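Local structure of designed CISK-PX domain (4OXW) at residues E65-K70 with Q86-Y91. The protein is a computationally designed version of the CISK PX domain, a fold whose natural members bind phosphoinositides, and may share that ability. Residues are numbered along the deposited sequence; the frame is centred on the assembly and turned at random.
Sequences ELPPKK and QGLEKY
Pro67 presses its ring into a shallow hollow on helix 78-96 where Gly87 offers no side chain. The bump is CG, which comes within 3.5 Å of Gly87 C; a CB on the glycine would face the loop, and modelling one puts it only 3.0 Å from Pro67 CG, so the fit depends on its absence. Leu88 forms one wall of the hollow, its CD2 lying 3.9 Å from Pro67 CG, while the CB of Tyr91 meets Pro67 CD more loosely at 4.2 Å. Leu66 supplies the second bump. With CG anti to the backbone N (chi1 -176°) and chi2 at 73°, the branch turns CD1 onto the Tyr91 ring. CD1 sits over the centre of one face, 3.7 Å from the centroid and 5° off the normal, a CH-pi contact. The edge of the same ring meets the backbone, CD1 of Tyr91 approaching Glu65 O at 3.4 Å. Without the ring, as with an alanine at Tyr91, Leu66 CD1 would probably lose the surface it rests on, leaving a gap beneath the loop and His52 without its hydroxyl partner. No hydrogen bond joins the two segments, so shape complementarity carries this contact. The proline-rich segment 65-70, characteristic of the PX fold, belongs to the connection from helix 45-58 to helix 78-96. Tyr45 and Tyr49 of helix 45-58 touch Leu66, and Tyr91 OH hydrogen-bonds to His52 ND1 on that helix. Deeper in the domain, Leu88 packs on Phe48 of helix 45-58 and Ile12 of strand 9-18, linking the loop-covered helix to the antiparallel sheet.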
ATOM      1  N   GLU A  65      -2.845   9.189   7.908  1.00 26.05           N
ATOM      2  CA  GLU A  65      -3.713   8.174   8.445  1.00 25.86           C
ATOM      3  C   GLU A  65      -3.772   6.922   7.539  1.00 23.09           C
ATOM      4  O   GLU A  65      -4.039   7.022   6.356  1.00 22.60           O
ATOM      5  CB  GLU A  65      -5.110   8.780   8.571  1.00 36.54           C
ATOM      6  CG  GLU A  65      -6.093   7.843   9.240  1.00 41.63           C
ATOM      7  CD  GLU A  65      -7.534   8.328   9.145  1.00 59.67           C
ATOM      8  OE1 GLU A  65      -7.793   9.329   8.422  1.00 56.11           O
ATOM      9  OE2 GLU A  65      -8.398   7.692   9.801  1.00 61.09           O
ATOM     10  N   LEU A  66      -3.525   5.752   8.114  1.00 19.80           N
ATOM     11  CA  LEU A  66      -3.602   4.506   7.376  1.00 17.46           C
ATOM     12  C   LEU A  66      -5.054   4.028   7.422  1.00 18.44           C
ATOM     13  O   LEU A  66      -5.665   4.091   8.467  1.00 18.10           O
ATOM     14  CB  LEU A  66      -2.740   3.435   8.070  1.00 18.02           C
ATOM     15  CG  LEU A  66      -2.660   2.081   7.327  1.00 18.11           C
ATOM     16  CD1 LEU A  66      -1.797   2.105   6.084  1.00 20.04           C
ATOM     17  CD2 LEU A  66      -2.148   0.999   8.241  1.00 22.20           C
ATOM     18  N   PRO A  67      -5.565   3.464   6.327  1.00 18.19           N
ATOM     19  CA  PRO A  67      -6.896   2.811   6.379  1.00 19.60           C
ATOM     20  C   PRO A  67      -6.966   1.755   7.479  1.00 17.52           C
ATOM     21  O   PRO A  67      -5.983   1.074   7.777  1.00 19.98           O
ATOM     22  CB  PRO A  67      -7.032   2.183   4.982  1.00 19.13           C
ATOM     23  CG  PRO A  67      -6.194   3.045   4.142  1.00 20.17           C
ATOM     24  CD  PRO A  67      -5.020   3.469   4.965  1.00 18.28           C
ATOM     25  N   PRO A  68      -8.116   1.637   8.121  1.00 20.10           N
ATOM     26  CA  PRO A  68      -8.210   0.843   9.329  1.00 22.64           C
ATOM     27  C   PRO A  68      -8.174  -0.677   9.166  1.00 21.78           C
ATOM     28  O   PRO A  68      -8.494  -1.241   8.093  1.00 19.51           O
ATOM     29  CB  PRO A  68      -9.580   1.251   9.893  1.00 24.26           C
ATOM     30  CG  PRO A  68     -10.368   1.621   8.735  1.00 27.29           C
ATOM     31  CD  PRO A  68      -9.407   2.229   7.736  1.00 27.03           C
ATOM     32  N   LYS A  69      -7.843  -1.349  10.268  1.00 21.90           N
ATOM     33  CA  LYS A  69      -7.976  -2.788  10.363  1.00 22.43           C
ATOM     34  C   LYS A  69      -9.456  -3.136  10.365  1.00 20.19           C
ATOM     35  O   LYS A  69     -10.273  -2.388  10.891  1.00 21.94           O
ATOM     36  CB  LYS A  69      -7.333  -3.357  11.643  1.00 27.65           C
ATOM     37  CG  LYS A  69      -5.825  -3.272  11.655  1.00 35.79           C
ATOM     38  CD  LYS A  69      -5.238  -4.066  12.808  1.00 40.59           C
ATOM     39  CE  LYS A  69      -5.421  -3.348  14.130  1.00 50.70           C
ATOM     40  NZ  LYS A  69      -4.298  -3.644  15.078  1.00 52.97           N
ATOM     41  N   LYS A  70      -9.751  -4.278   9.750  1.00 18.74           N
ATOM     42  CA  LYS A  70     -11.136  -4.740   9.598  1.00 22.47           C
ATOM     43  C   LYS A  70     -11.171  -6.234   9.728  1.00 23.87           C
ATOM     44  O   LYS A  70     -10.254  -6.926   9.343  1.00 22.98           O
ATOM     45  CB  LYS A  70     -11.711  -4.375   8.218  1.00 23.87           C
ATOM     46  CG  LYS A  70     -11.792  -2.860   7.941  1.00 25.45           C
ATOM     47  CD  LYS A  70     -12.368  -2.500   6.573  1.00 28.31           C
ATOM     48  CE  LYS A  70     -13.864  -2.723   6.554  1.00 34.07           C
ATOM     49  NZ  LYS A  70     -14.647  -1.978   7.595  1.00 36.06           N
ATOM     50  N   GLN A  86      -8.850   2.178  -2.496  1.00 17.82           N
ATOM     51  CA  GLN A  86      -8.845   3.618  -2.649  1.00 18.84           C
ATOM     52  C   GLN A  86      -8.111   4.336  -1.527  1.00 19.32           C
ATOM     53  O   GLN A  86      -7.343   5.265  -1.747  1.00 20.81           O
ATOM     54  CB  GLN A  86     -10.270   4.118  -2.694  1.00 25.52           C
ATOM     55  CG  GLN A  86     -11.077   3.569  -3.832  1.00 37.41           C
ATOM     56  CD  GLN A  86     -12.546   3.981  -3.734  1.00 55.32           C
ATOM     57  OE1 GLN A  86     -12.885   4.975  -3.062  1.00 59.46           O
ATOM     58  NE2 GLN A  86     -13.426   3.217  -4.392  1.00 58.49           N
ATOM     59  N   GLY A  87      -8.342   3.854  -0.313  1.00 19.39           N
ATOM     60  CA  GLY A  87      -7.672   4.450   0.855  1.00 18.64           C
ATOM     61  C   GLY A  87      -6.201   4.193   0.888  1.00 16.24           C
ATOM     62  O   GLY A  87      -5.404   5.078   1.272  1.00 19.89           O
ATOM     63  N   LEU A  88      -5.798   2.974   0.523  1.00 17.87           N
ATOM     64  CA  LEU A  88      -4.365   2.633   0.481  1.00 15.07           C
ATOM     65  C   LEU A  88      -3.665   3.415  -0.623  1.00 15.87           C
ATOM     66  O   LEU A  88      -2.522   3.808  -0.476  1.00 17.55           O
ATOM     67  CB  LEU A  88      -4.180   1.142   0.221  1.00 16.55           C
ATOM     68  CG  LEU A  88      -4.567   0.224   1.389  1.00 15.53           C
ATOM     69  CD1 LEU A  88      -4.441  -1.232   1.001  1.00 17.98           C
ATOM     70  CD2 LEU A  88      -3.674   0.469   2.612  1.00 17.44           C
ATOM     71  N   GLU A  89      -4.378   3.675  -1.714  1.00 16.32           N
ATOM     72  CA  GLU A  89      -3.843   4.521  -2.796  1.00 17.09           C
ATOM     73  C   GLU A  89      -3.580   5.965  -2.318  1.00 19.34           C
ATOM     74  O   GLU A  89      -2.499   6.517  -2.524  1.00 19.07           O
ATOM     75  CB  GLU A  89      -4.765   4.518  -4.021  1.00 16.56           C
ATOM     76  CG  GLU A  89      -4.279   5.424  -5.139  1.00 21.93           C
ATOM     77  CD  GLU A  89      -5.183   5.352  -6.358  1.00 27.38           C
ATOM     78  OE1 GLU A  89      -6.301   5.888  -6.252  1.00 29.09           O
ATOM     79  OE2 GLU A  89      -4.791   4.745  -7.389  1.00 24.47           O
ATOM     80  N   LYS A  90      -4.551   6.556  -1.649  1.00 20.93           N
ATOM     81  CA  LYS A  90      -4.388   7.922  -1.092  1.00 20.15           C
ATOM     82  C   LYS A  90      -3.244   7.916  -0.092  1.00 19.81           C
ATOM     83  O   LYS A  90      -2.392   8.828  -0.066  1.00 18.74           O
ATOM     84  CB  LYS A  90      -5.706   8.374  -0.431  1.00 21.59           C
ATOM     85  CG  LYS A  90      -5.579   9.713   0.268  1.00 23.82           C
ATOM     86  CD  LYS A  90      -6.966  10.238   0.630  1.00 32.41           C
ATOM     87  CE  LYS A  90      -6.900  11.358   1.667  1.00 50.72           C
ATOM     88  NZ  LYS A  90      -8.253  11.775   2.163  1.00 59.74           N
ATOM     89  N   TYR A  91      -3.166   6.865   0.730  1.00 16.07           N
ATOM     90  CA  TYR A  91      -2.081   6.755   1.724  1.00 17.74           C
ATOM     91  C   TYR A  91      -0.681   6.786   1.090  1.00 18.65           C
ATOM     92  O   TYR A  91       0.172   7.619   1.436  1.00 17.00           O
ATOM     93  CB  TYR A  91      -2.232   5.469   2.508  1.00 17.71           C
ATOM     94  CG  TYR A  91      -1.158   5.247   3.556  1.00 17.02           C
ATOM     95  CD1 TYR A  91      -1.271   5.832   4.818  1.00 18.96           C
ATOM     96  CD2 TYR A  91      -0.067   4.423   3.303  1.00 19.79           C
ATOM     97  CE1 TYR A  91      -0.278   5.655   5.775  1.00 19.52           C
ATOM     98  CE2 TYR A  91       0.917   4.210   4.253  1.00 19.87           C
ATOM     99  CZ  TYR A  91       0.823   4.843   5.480  1.00 19.44           C
ATOM    100  OH  TYR A  91       1.817   4.626   6.396  1.00 18.83           O
TER